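Local coordinates for L-serine ammonia-lyase (PDB 5C3U), which belongs to the fold-type II pyridoxal-phosphate-dependent enzymes, with its cofactor held covalently in a cleft between two alpha/beta domains, at residues S50-G55 with P79-A84; I176-G181 with L310-S315; V205-S210 with F256-A261; A232-S237 with L277-A282. All blocks are in the same frame, centred on the assembly; numbering follows the deposited sequence. Where two conformers were deposited one is given.

Contact 1. Residues S50-G55 with P79-A84; sequences SVKMRG and PNTVLA. With PLP (pyridoxal-5'-phosphate), chain B.
Across this contact the long side chain of K52 passes N80 at about a right angle on its way to the cofactor. Covalent chemistry comes first: K52 NZ is bonded to C4A of pyridoxal-5'-phosphate at 1.6 Å, consistent with the internal aldimine of this family. The chain gets there by bending at chi2 (-66°) and again at chi4 (-52°), and the second bend leaves NZ beside PLP O3, to which it gives a weak hydrogen bond. N80 grips the same oxygen from the other helix, ND2 to PLP O3 at 3.1 Å; ND2 also donates to E279 OE2 and OD1 accepts from S315 N, so both ends of the amide are held and its rotation is fixed.

Van der Waals contacts line the K52 chain. K52 CG lies 3.7 Å from N80 CB, K52 CE comes within 3.3 Å of T81 OG1, whose polar partner is S77 O, and the methyl of A84 touches K52 CB at 4.0 Å and M53 SD at 4.3 Å.

S50 adds a polar bridge. Its OG accepts from K52 N (3.1 Å), a capping bond in the turn leading into helix 52-67, and a water bound to S50 OG donates to N80 O, joining the two segments. A lysine near the start of a helix faces an asparagine on the ring O3, as in other fold-type II pyridoxal-phosphate enzymes.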
loop_
_atom_site.group_PDB
_atom_site.type_symbol
_atom_site.label_atom_id
_atom_site.label_comp_id
_atom_site.label_asym_id
_atom_site.label_seq_id
_atom_site.Cartn_x
_atom_site.Cartn_y
_atom_site.Cartn_z
ATOM N N SER A 50 -7.620 -1.552 -3.718
ATOM C CA SER A 50 -6.424 -0.959 -3.088
ATOM C C SER A 50 -5.584 -0.123 -4.021
ATOM O O SER A 50 -5.774 -0.145 -5.246
ATOM C CB SER A 50 -5.570 -2.058 -2.457
ATOM O OG SER A 50 -4.673 -2.600 -3.414
ATOM N N VAL A 51 -4.619 0.591 -3.429
ATOM C CA VAL A 51 -3.626 1.398 -4.150
ATOM C C VAL A 51 -2.805 0.579 -5.182
ATOM O O VAL A 51 -2.284 1.157 -6.130
ATOM C CB VAL A 51 -2.664 2.125 -3.149
ATOM C CG1 VAL A 51 -1.708 1.138 -2.461
ATOM C CG2 VAL A 51 -1.912 3.265 -3.822
ATOM N N LYS A 52 -2.717 -0.745 -4.999
ATOM C CA LYS A 52 -1.981 -1.604 -5.933
ATOM C C LYS A 52 -2.429 -1.415 -7.359
ATOM O O LYS A 52 -1.630 -1.571 -8.292
ATOM C CB LYS A 52 -2.039 -3.101 -5.560
ATOM C CG LYS A 52 -1.334 -3.449 -4.248
ATOM C CD LYS A 52 0.166 -3.190 -4.430
ATOM C CE LYS A 52 0.981 -3.891 -3.366
ATOM N NZ LYS A 52 0.453 -3.556 -2.016
ATOM N N MET A 53 -3.706 -1.074 -7.551
ATOM C CA MET A 53 -4.200 -0.801 -8.896
ATOM C C MET A 53 -3.337 0.231 -9.661
ATOM O O MET A 53 -3.169 0.112 -10.884
ATOM C CB MET A 53 -5.662 -0.367 -8.817
ATOM C CG MET A 53 -6.566 -0.805 -9.950
ATOM S SD MET A 53 -6.458 -2.543 -10.436
ATOM C CE MET A 53 -5.580 -2.085 -11.865
ATOM N N ARG A 54 -2.750 1.212 -8.966
ATOM C CA ARG A 54 -1.896 2.208 -9.645
ATOM C C ARG A 54 -0.595 1.566 -10.126
ATOM O O ARG A 54 -0.307 1.551 -11.338
ATOM C CB ARG A 54 -1.564 3.405 -8.734
ATOM C CG ARG A 54 -2.784 4.217 -8.316
ATOM C CD ARG A 54 -2.380 5.406 -7.463
ATOM N NE ARG A 54 -3.561 6.120 -6.993
ATOM C CZ ARG A 54 -4.126 7.143 -7.625
ATOM N NH1 ARG A 54 -5.206 7.701 -7.091
ATOM N NH2 ARG A 54 -3.616 7.620 -8.769
ATOM N N GLY A 55 0.212 1.079 -9.177
ATOM C CA GLY A 55 1.514 0.490 -9.505
ATOM C C GLY A 55 1.390 -0.747 -10.364
ATOM O O GLY A 55 2.059 -0.874 -11.409
ATOM N N PRO A 79 -1.818 -10.095 -0.780
ATOM C CA PRO A 79 -3.247 -10.204 -1.137
ATOM C C PRO A 79 -3.686 -9.131 -2.134
ATOM O O PRO A 79 -4.453 -9.419 -3.076
ATOM C CB PRO A 79 -3.962 -10.025 0.208
ATOM C CG PRO A 79 -2.957 -9.387 1.114
ATOM C CD PRO A 79 -1.625 -9.914 0.673
ATOM N N ASN A 80 -3.229 -7.902 -1.944
ATOM C CA ASN A 80 -3.716 -6.859 -2.838
ATOM C C ASN A 80 -3.037 -6.881 -4.184
ATOM O O ASN A 80 -3.633 -6.456 -5.180
ATOM C CB ASN A 80 -3.658 -5.517 -2.156
ATOM C CG ASN A 80 -4.469 -5.536 -0.877
ATOM O OD1 ASN A 80 -5.659 -5.910 -0.909
ATOM N ND2 ASN A 80 -3.845 -5.207 0.249
ATOM N N THR A 81 -1.804 -7.382 -4.211
ATOM C CA THR A 81 -1.111 -7.551 -5.487
ATOM C C THR A 81 -1.830 -8.589 -6.343
ATOM O O THR A 81 -2.119 -8.321 -7.514
ATOM C CB THR A 81 0.351 -7.932 -5.280
ATOM O OG1 THR A 81 0.890 -7.033 -4.307
ATOM C CG2 THR A 81 1.138 -7.792 -6.608
ATOM N N VAL A 82 -2.167 -9.743 -5.760
ATOM C CA VAL A 82 -2.786 -10.793 -6.568
ATOM C C VAL A 82 -4.143 -10.331 -7.046
ATOM O O VAL A 82 -4.511 -10.610 -8.176
ATOM C CB VAL A 82 -2.837 -12.208 -5.919
ATOM C CG1 VAL A 82 -1.409 -12.688 -5.624
ATOM C CG2 VAL A 82 -3.725 -12.272 -4.664
ATOM N N LEU A 83 -4.860 -9.573 -6.218
ATOM C CA LEU A 83 -6.185 -9.077 -6.658
ATOM C C LEU A 83 -6.064 -8.101 -7.846
ATOM O O LEU A 83 -6.898 -8.118 -8.769
ATOM C CB LEU A 83 -6.939 -8.441 -5.486
ATOM C CG LEU A 83 -7.438 -9.481 -4.481
ATOM C CD1 LEU A 83 -7.784 -8.804 -3.155
ATOM C CD2 LEU A 83 -8.674 -10.169 -5.057
ATOM N N ALA A 84 -5.049 -7.233 -7.803
ATOM C CA ALA A 84 -4.807 -6.256 -8.849
ATOM C C ALA A 84 -4.399 -6.970 -10.129
ATOM O O ALA A 84 -4.894 -6.634 -11.208
ATOM C CB ALA A 84 -3.721 -5.256 -8.434
HETATM N N1 PLP B . -1.116 -0.717 2.070
HETATM C C2 PLP B . -1.766 -1.617 1.312
HETATM C C2A PLP B . -3.197 -2.011 1.589
HETATM C C3 PLP B . -1.060 -2.245 0.193
HETATM O O3 PLP B . -1.697 -3.162 -0.601
HETATM C C4 PLP B . 0.334 -1.814 -0.049
HETATM C C4A PLP B . 1.081 -2.386 -1.180
HETATM C C5 PLP B . 0.955 -0.812 0.855
HETATM C C6 PLP B . 0.160 -0.305 1.888
HETATM C C5A PLP B . 2.395 -0.327 0.676
HETATM O O4P PLP B . 3.118 -1.311 -0.054
HETATM P P PLP B . 4.616 -1.205 -0.662
HETATM O O1P PLP B . 4.526 -0.588 -2.014
HETATM O O2P PLP B . 5.506 -0.441 0.334
HETATM O O3P PLP B . 4.943 -2.657 -0.678
HETATM O O HOH W 1 -5.645 -4.628 -4.875
#

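Contact 2. Residues I176-G181 with L310-S315. With PLP (pyridoxal-5'-phosphate), chain B.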
loop_
_atom_site.group_PDB
_atom_site.type_symbol
_atom_site.label_atom_id
_atom_site.label_comp_id
_atom_site.label_asym_id
_atom_site.label_seq_id
_atom_site.Cartn_x
_atom_site.Cartn_y
_atom_site.Cartn_z
ATOM N N ILE A 176 1.393 11.022 4.835
ATOM C CA ILE A 176 1.624 9.833 5.642
ATOM C C ILE A 176 1.390 8.614 4.769
ATOM O O ILE A 176 0.303 8.459 4.202
ATOM C CB ILE A 176 0.695 9.766 6.874
ATOM C CG1 ILE A 176 0.762 11.079 7.675
ATOM C CG2 ILE A 176 1.037 8.545 7.727
ATOM C CD1 ILE A 176 -0.191 11.117 8.856
ATOM N N CYS A 177 2.417 7.765 4.675
ATOM C CA CYS A 177 2.472 6.717 3.652
ATOM C C CYS A 177 2.892 5.382 4.304
ATOM O O CYS A 177 3.999 5.268 4.831
ATOM C CB CYS A 177 3.444 7.118 2.544
ATOM S SG CYS A 177 3.678 5.898 1.229
ATOM N N PRO A 178 2.018 4.378 4.268
ATOM C CA PRO A 178 2.404 3.041 4.776
ATOM C C PRO A 178 3.530 2.450 3.927
ATOM O O PRO A 178 3.538 2.671 2.705
ATOM C CB PRO A 178 1.124 2.188 4.604
ATOM C CG PRO A 178 0.176 3.032 3.852
ATOM C CD PRO A 178 0.688 4.405 3.634
ATOM N N VAL A 179 4.486 1.747 4.561
ATOM C CA VAL A 179 5.606 1.099 3.837
ATOM C C VAL A 179 5.665 -0.414 4.073
ATOM O O VAL A 179 5.743 -0.866 5.225
ATOM C CB VAL A 179 6.988 1.759 4.185
ATOM C CG1 VAL A 179 8.130 1.051 3.446
ATOM C CG2 VAL A 179 6.959 3.229 3.811
ATOM N N GLY A 180 5.579 -1.183 2.975
ATOM C CA GLY A 180 5.845 -2.628 2.942
ATOM C C GLY A 180 7.209 -2.842 2.319
ATOM O O GLY A 180 8.224 -2.780 3.015
ATOM N N GLY A 181 7.246 -3.028 0.994
ATOM C CA GLY A 181 8.524 -3.140 0.281
ATOM C C GLY A 181 9.054 -1.825 -0.271
ATOM O O GLY A 181 10.167 -1.779 -0.817
ATOM N N LEU A 310 -2.539 8.652 3.125
ATOM C CA LEU A 310 -2.863 7.747 2.017
ATOM C C LEU A 310 -3.568 6.537 2.564
ATOM O O LEU A 310 -2.957 5.708 3.253
ATOM C CB LEU A 310 -1.615 7.344 1.216
ATOM C CG LEU A 310 -0.679 8.451 0.736
ATOM C CD1 LEU A 310 0.459 7.838 -0.081
ATOM C CD2 LEU A 310 -1.411 9.517 -0.078
ATOM N N VAL A 311 -4.867 6.443 2.280
ATOM C CA VAL A 311 -5.668 5.370 2.815
ATOM C C VAL A 311 -5.670 4.271 1.771
ATOM O O VAL A 311 -6.444 4.292 0.806
ATOM C CB VAL A 311 -7.094 5.825 3.167
ATOM C CG1 VAL A 311 -7.939 4.624 3.633
ATOM C CG2 VAL A 311 -7.036 6.895 4.250
ATOM N N THR A 312 -4.766 3.322 1.969
ATOM C CA THR A 312 -4.395 2.407 0.891
ATOM C C THR A 312 -5.434 1.335 0.575
ATOM O O THR A 312 -5.376 0.730 -0.496
ATOM C CB THR A 312 -2.997 1.819 1.108
ATOM O OG1 THR A 312 -2.901 1.289 2.444
ATOM C CG2 THR A 312 -1.967 2.917 0.917
ATOM N N GLY A 313 -6.363 1.105 1.506
ATOM C CA GLY A 313 -7.508 0.242 1.256
ATOM C C GLY A 313 -7.134 -1.173 1.645
ATOM O O GLY A 313 -6.707 -1.426 2.792
ATOM N N GLY A 314 -7.273 -2.086 0.695
ATOM C CA GLY A 314 -6.884 -3.476 0.903
ATOM C C GLY A 314 -8.044 -4.425 1.165
ATOM O O GLY A 314 -9.056 -4.048 1.754
ATOM N N SER A 315 -7.875 -5.674 0.759
ATOM C CA SER A 315 -8.964 -6.658 0.878
ATOM C C SER A 315 -8.733 -7.685 1.975
ATOM O O SER A 315 -9.600 -8.525 2.169
ATOM C CB SER A 315 -9.220 -7.382 -0.455
ATOM O OG SER A 315 -9.615 -6.467 -1.485
HETATM N N1 PLP B . -1.116 -0.717 2.070
HETATM C C2 PLP B . -1.766 -1.617 1.312
HETATM C C2A PLP B . -3.197 -2.011 1.589
HETATM C C3 PLP B . -1.060 -2.245 0.193
HETATM O O3 PLP B . -1.697 -3.162 -0.601
HETATM C C4 PLP B . 0.334 -1.814 -0.049
HETATM C C4A PLP B . 1.081 -2.386 -1.180
HETATM C C5 PLP B . 0.955 -0.812 0.855
HETATM C C6 PLP B . 0.160 -0.305 1.888
HETATM C C5A PLP B . 2.395 -0.327 0.676
HETATM O O4P PLP B . 3.118 -1.311 -0.054
HETATM P P PLP B . 4.616 -1.205 -0.662
HETATM O O1P PLP B . 4.526 -0.588 -2.014
HETATM O O2P PLP B . 5.506 -0.441 0.334
HETATM O O3P PLP B . 4.943 -2.657 -0.678
#
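P178 and T312 meet tip to tip beside the cofactor, P178 CG 3.6 Å from T312 CG2, where two parallel neighbouring strands of the larger sheet, 174-178 and 306-311, run out into loops of a fold-type II pyridoxal-phosphate enzyme. Both residues touch the pyridine ring. T312 OG1 lies 2.7 Å from PLP N1, placed there by a chi1 of 50° that sets the hydroxyl between the backbone N and the carbonyl carbon and sends CG2 to the proline; P178 CB rests against PLP C6. Beyond the ring, the glycine loop takes the phosphate by its backbone: G180 N donates to PLP O2P at 2.7 Å and G181 N to PLP O3P at 2.9 Å. G182 N and L184 N also hydrogen-bond to the cofactor.

Behind this first shell, L310 CD1 packs 4.0 Å from C177 SG, while L184 and V188 of helix 183-194 cover this side of the pair. I176 turns the other way, onto A285 and L288 of helix 280-290. Farther from the ring, L310 N donates to I176 O at 3.0 Å, almost linear at 174°.

Contact 3. Residues V205-S210 with F256-A261; sequences VETHGS and FAVSDA
The imidazole of H208 folds back over the neighbouring strand, with V258 O 3.5 Å above one face and offset toward the rim. Its chi1 of -63° holds CG beside the backbone N and anti to the carbonyl carbon, bringing CD2 to within 3.4 Å of A257 CB. A water sits at the ring edge in plane; it donates to A257 O and has a weak bond with H208 NE2. V258 O also accepts from H208 N at 3.0 Å.

These residues close the end of a parallel pair, strands 202-207 and 253-258, the latter outermost in the six-stranded sheet of this alpha/beta fold. E206 bonds through both its N and its O: the N donates to F256 O at 3.0 Å, and the O accepts from V258 N at 2.9 Å. V205, T207, F256 and V258 share one face of the sheet, where helix 280-290 packs against V205, F256 and V258.

T207 and D260 cross obliquely. D260 OD1 lies 3.7 Å from T207 CB; T230 OG1 bonds to both T207 OG1 and D260 OD1, and a water accepts from G209 N and donates weakly to D260 OD1.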
loop_
_atom_site.group_PDB
_atom_site.type_symbol
_atom_site.label_atom_id
_atom_site.label_comp_id
_atom_site.label_asym_id
_atom_site.label_seq_id
_atom_site.Cartn_x
_atom_site.Cartn_y
_atom_site.Cartn_z
ATOM N N VAL A 205 5.352 4.924 7.357
ATOM C CA VAL A 205 4.892 4.195 8.536
ATOM C C VAL A 205 4.927 2.674 8.342
ATOM O O VAL A 205 4.499 2.166 7.321
ATOM C CB VAL A 205 3.489 4.670 9.005
ATOM C CG1 VAL A 205 2.481 4.628 7.864
ATOM C CG2 VAL A 205 3.001 3.836 10.186
ATOM N N GLU A 206 5.430 1.969 9.349
ATOM C CA GLU A 206 5.480 0.512 9.387
ATOM C C GLU A 206 4.949 0.095 10.758
ATOM O O GLU A 206 4.680 0.948 11.608
ATOM C CB GLU A 206 6.947 0.030 9.239
ATOM C CG GLU A 206 7.532 0.147 7.830
ATOM C CD GLU A 206 9.015 -0.223 7.761
ATOM O OE1 GLU A 206 9.825 0.391 8.503
ATOM O OE2 GLU A 206 9.372 -1.129 6.962
ATOM N N THR A 207 4.779 -1.202 10.968
ATOM C CA THR A 207 4.479 -1.707 12.307
ATOM C C THR A 207 5.745 -2.318 12.860
ATOM O O THR A 207 6.603 -2.740 12.086
ATOM C CB THR A 207 3.368 -2.783 12.336
ATOM O OG1 THR A 207 3.793 -3.939 11.603
ATOM C CG2 THR A 207 2.036 -2.225 11.796
ATOM N N HIS A 208 5.847 -2.406 14.189
ATOM C CA HIS A 208 7.073 -2.909 14.819
ATOM C C HIS A 208 7.407 -4.309 14.378
ATOM O O HIS A 208 8.577 -4.669 14.292
ATOM C CB HIS A 208 6.959 -2.857 16.340
ATOM C CG HIS A 208 6.795 -1.464 16.884
ATOM N ND1 HIS A 208 5.796 -1.121 17.714
ATOM C CD2 HIS A 208 7.564 -0.321 16.703
ATOM C CE1 HIS A 208 5.899 0.188 18.026
ATOM N NE2 HIS A 208 6.976 0.677 17.403
ATOM N N GLY A 209 6.381 -5.104 14.077
ATOM C CA GLY A 209 6.550 -6.502 13.664
ATOM C C GLY A 209 7.285 -6.707 12.353
ATOM O O GLY A 209 7.803 -7.783 12.108
ATOM N N SER A 210 7.348 -5.680 11.503
ATOM C CA SER A 210 8.087 -5.783 10.235
ATOM C C SER A 210 8.576 -4.398 9.780
ATOM O O SER A 210 7.910 -3.696 9.014
ATOM C CB SER A 210 7.211 -6.444 9.145
ATOM O OG SER A 210 7.980 -6.771 7.996
ATOM N N PHE A 256 8.683 5.891 10.713
ATOM C CA PHE A 256 8.015 5.779 11.991
ATOM C C PHE A 256 7.363 4.404 12.107
ATOM O O PHE A 256 6.910 3.837 11.117
ATOM C CB PHE A 256 6.983 6.897 12.138
ATOM C CG PHE A 256 6.580 7.166 13.558
ATOM C CD1 PHE A 256 7.386 7.949 14.391
ATOM C CD2 PHE A 256 5.404 6.639 14.068
ATOM C CE1 PHE A 256 7.016 8.198 15.708
ATOM C CE2 PHE A 256 5.027 6.883 15.381
ATOM C CZ PHE A 256 5.834 7.657 16.204
ATOM N N ALA A 257 7.350 3.845 13.306
ATOM C CA ALA A 257 6.738 2.534 13.496
ATOM C C ALA A 257 5.685 2.599 14.581
ATOM O O ALA A 257 5.898 3.238 15.599
ATOM C CB ALA A 257 7.791 1.494 13.844
ATOM N N VAL A 258 4.538 1.964 14.330
ATOM C CA VAL A 258 3.447 1.845 15.297
ATOM C C VAL A 258 3.197 0.366 15.660
ATOM O O VAL A 258 3.647 -0.543 14.956
ATOM C CB VAL A 258 2.139 2.484 14.762
ATOM C CG1 VAL A 258 2.353 3.931 14.323
ATOM C CG2 VAL A 258 1.539 1.651 13.627
ATOM N N SER A 259 2.488 0.109 16.758
ATOM C CA SER A 259 2.212 -1.266 17.166
ATOM C C SER A 259 0.996 -1.820 16.407
ATOM O O SER A 259 0.213 -1.060 15.844
ATOM C CB SER A 259 1.892 -1.323 18.656
ATOM O OG SER A 259 0.728 -0.547 18.925
ATOM N N ASP A 260 0.850 -3.135 16.439
ATOM C CA ASP A 260 -0.359 -3.786 15.888
ATOM C C ASP A 260 -1.614 -3.269 16.577
ATOM O O ASP A 260 -2.651 -3.099 15.922
ATOM C CB ASP A 260 -0.237 -5.300 15.991
ATOM C CG ASP A 260 0.515 -5.909 14.806
ATOM O OD1 ASP A 260 1.065 -5.156 13.965
ATOM O OD2 ASP A 260 0.556 -7.158 14.703
ATOM N N ALA A 261 -1.534 -3.013 17.887
ATOM C CA ALA A 261 -2.684 -2.498 18.632
ATOM C C ALA A 261 -3.108 -1.115 18.131
ATOM O O ALA A 261 -4.299 -0.848 17.999
ATOM C CB ALA A 261 -2.429 -2.484 20.141
HETATM O O HOH W 2 7.696 3.906 17.454
HETATM O O HOH W 3 3.794 -4.873 15.061
#

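Contact 4. Residues A232-S237 with L277-A282. With PLP (pyridoxal-5'-phosphate), chain B.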
loop_
_atom_site.group_PDB
_atom_site.type_symbol
_atom_site.label_atom_id
_atom_site.label_comp_id
_atom_site.label_asym_id
_atom_site.label_seq_id
_atom_site.Cartn_x
_atom_site.Cartn_y
_atom_site.Cartn_z
ATOM N N ALA A 232 -0.668 -6.293 9.868
ATOM C CA ALA A 232 -0.587 -5.470 8.671
ATOM C C ALA A 232 0.071 -6.302 7.557
ATOM O O ALA A 232 1.238 -6.142 7.235
ATOM C CB ALA A 232 0.173 -4.173 8.942
ATOM N N THR A 233 -0.721 -7.184 6.955
ATOM C CA THR A 233 -0.179 -8.207 6.055
ATOM C C THR A 233 0.575 -7.609 4.874
ATOM O O THR A 233 1.618 -8.150 4.487
ATOM C CB THR A 233 -1.337 -9.065 5.484
ATOM O OG1 THR A 233 -2.132 -9.545 6.574
ATOM C CG2 THR A 233 -0.803 -10.244 4.641
ATOM N N SER A 234 0.075 -6.496 4.318
ATOM C CA SER A 234 0.678 -5.933 3.117
ATOM C C SER A 234 1.968 -5.181 3.413
ATOM O O SER A 234 2.678 -4.803 2.497
ATOM C CB SER A 234 -0.288 -5.059 2.337
ATOM O OG SER A 234 -1.393 -5.851 1.941
ATOM N N LEU A 235 2.267 -5.007 4.688
ATOM C CA LEU A 235 3.506 -4.317 5.096
ATOM C C LEU A 235 4.633 -5.271 5.434
ATOM O O LEU A 235 5.765 -4.827 5.694
ATOM C CB LEU A 235 3.246 -3.342 6.268
ATOM C CG LEU A 235 2.174 -2.249 6.063
ATOM C CD1 LEU A 235 2.197 -1.190 7.162
ATOM C CD2 LEU A 235 2.211 -1.587 4.669
ATOM N N ILE A 236 4.360 -6.572 5.432
ATOM C CA ILE A 236 5.416 -7.567 5.633
ATOM C C ILE A 236 6.349 -7.586 4.405
ATOM O O ILE A 236 5.897 -7.745 3.276
ATOM C CB ILE A 236 4.830 -8.972 5.879
ATOM C CG1 ILE A 236 3.925 -8.961 7.118
ATOM C CG2 ILE A 236 5.931 -10.030 5.985
ATOM C CD1 ILE A 236 3.076 -10.207 7.297
ATOM N N SER A 237 7.652 -7.393 4.617
ATOM C CA SER A 237 8.613 -7.570 3.538
ATOM C C SER A 237 9.925 -8.077 4.158
ATOM O O SER A 237 10.260 -7.697 5.288
ATOM C CB SER A 237 8.848 -6.247 2.801
ATOM O OG SER A 237 9.604 -6.429 1.611
ATOM N N LEU A 277 -14.195 -0.278 5.677
ATOM C CA LEU A 277 -13.278 -1.262 6.256
ATOM C C LEU A 277 -11.995 -1.247 5.473
ATOM O O LEU A 277 -12.014 -1.473 4.275
ATOM C CB LEU A 277 -13.865 -2.694 6.230
ATOM C CG LEU A 277 -15.227 -2.949 6.861
ATOM C CD1 LEU A 277 -15.558 -4.440 6.817
ATOM C CD2 LEU A 277 -15.265 -2.416 8.283
ATOM N N VAL A 278 -10.887 -0.917 6.146
ATOM C CA VAL A 278 -9.580 -0.962 5.523
ATOM C C VAL A 278 -8.643 -1.903 6.283
ATOM O O VAL A 278 -8.857 -2.227 7.456
ATOM C CB VAL A 278 -8.922 0.439 5.367
ATOM C CG1 VAL A 278 -9.816 1.363 4.530
ATOM C CG2 VAL A 278 -8.608 1.056 6.728
ATOM N N GLU A 279 -7.602 -2.342 5.587
ATOM C CA GLU A 279 -6.625 -3.262 6.176
ATOM C C GLU A 279 -5.830 -2.565 7.256
ATOM O O GLU A 279 -5.693 -1.345 7.223
ATOM C CB GLU A 279 -5.626 -3.676 5.108
ATOM C CG GLU A 279 -5.932 -4.982 4.449
ATOM C CD GLU A 279 -4.877 -5.372 3.429
ATOM O OE1 GLU A 279 -3.645 -5.206 3.667
ATOM O OE2 GLU A 279 -5.299 -5.871 2.386
ATOM N N ALA A 280 -5.281 -3.348 8.185
ATOM C CA ALA A 280 -4.367 -2.804 9.193
ATOM C C ALA A 280 -3.158 -2.094 8.601
ATOM O O ALA A 280 -2.588 -1.211 9.264
ATOM C CB ALA A 280 -3.924 -3.904 10.155
ATOM N N SER A 281 -2.756 -2.471 7.367
ATOM C CA SER A 281 -1.745 -1.716 6.623
ATOM C C SER A 281 -2.091 -0.213 6.510
ATOM O O SER A 281 -1.284 0.668 6.840
ATOM C CB SER A 281 -1.535 -2.346 5.236
ATOM O OG SER A 281 -1.331 -3.758 5.385
ATOM N N ALA A 282 -3.315 0.082 6.079
ATOM C CA ALA A 282 -3.783 1.469 5.988
ATOM C C ALA A 282 -4.019 2.004 7.380
ATOM O O ALA A 282 -3.813 3.196 7.653
ATOM C CB ALA A 282 -5.089 1.510 5.189
HETATM N N1 PLP B . -1.116 -0.717 2.070
HETATM C C2 PLP B . -1.766 -1.617 1.312
HETATM C C2A PLP B . -3.197 -2.011 1.589
HETATM C C3 PLP B . -1.060 -2.245 0.193
HETATM O O3 PLP B . -1.697 -3.162 -0.601
HETATM C C4 PLP B . 0.334 -1.814 -0.049
HETATM C C4A PLP B . 1.081 -2.386 -1.180
HETATM C C5 PLP B . 0.955 -0.812 0.855
HETATM C C6 PLP B . 0.160 -0.305 1.888
HETATM C C5A PLP B . 2.395 -0.327 0.676
HETATM O O4P PLP B . 3.118 -1.311 -0.054
HETATM P P PLP B . 4.616 -1.205 -0.662
HETATM O O1P PLP B . 4.526 -0.588 -2.014
HETATM O O2P PLP B . 5.506 -0.441 0.334
HETATM O O3P PLP B . 4.943 -2.657 -0.678
#
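S281, the second residue of helix 280-290, meets the loop 232-237 and the cofactor with its two side-chain atoms. CB lies 3.6 Å from N1 of pyridoxal-5'-phosphate and, on the loop side, 3.8 Å from L235 CG. At the tip, OG stands beside the serine's own backbone N (chi1 -50°), which directs it into the 3-10 turn 233-235. There it accepts from S234 N at 3.3 Å, with an N-H...O angle of 136°, and touches S234 CB. The same hydroxyl donates a hydrogen bond to E279 OE1 at 3.2 Å.

E279, at the N-cap position of the helix, thereby becomes the shared acceptor. OE1 takes S281 OG on its anti lone pair and S234 OG, at 2.9 Å, on its syn lone pair, so two serine hydroxyls fix this oxygen from both segments. OE2 is engaged by N80 ND2 and D316 N, which brings the donors around the buried carboxylate to four.

Loop residues complete the wall. L235 CD2 approaches PLP C6 at 3.7 Å, S234 CB lies 3.6 Å from PLP C3, and the methyls of A232 and A280 touch at 4.3 Å behind the serines. A helix start and a short 3-10 turn bordering the pyridine ring form one side of the pyridoxal-5'-phosphate pocket.

In the fold
Contacts 1, 2 and 4 all touch pyridoxal-5'-phosphate: contact 1 carries the covalent lysine and a partner of the ring O3, contact 2 the phosphate and the ring nitrogen's neighbour, contact 4 another wall of the ring. Their centres lie about 7 Å (2 and 4) to about 12 Å (1 and 4) apart. N80 ties them together, with OD1 2.8 Å from S315 N and ND2 2.7 Å from E279 OE2, and V51 N probably bonds to T312 O at 3.0 Å. Contact 3 has its centre about 21 Å from that of contact 1, but about 12 Å from contact 2 and 10 Å from contact 4; V179 N meets V205 O at 2.8 Å in the shared sheet, and T207 packs on A232.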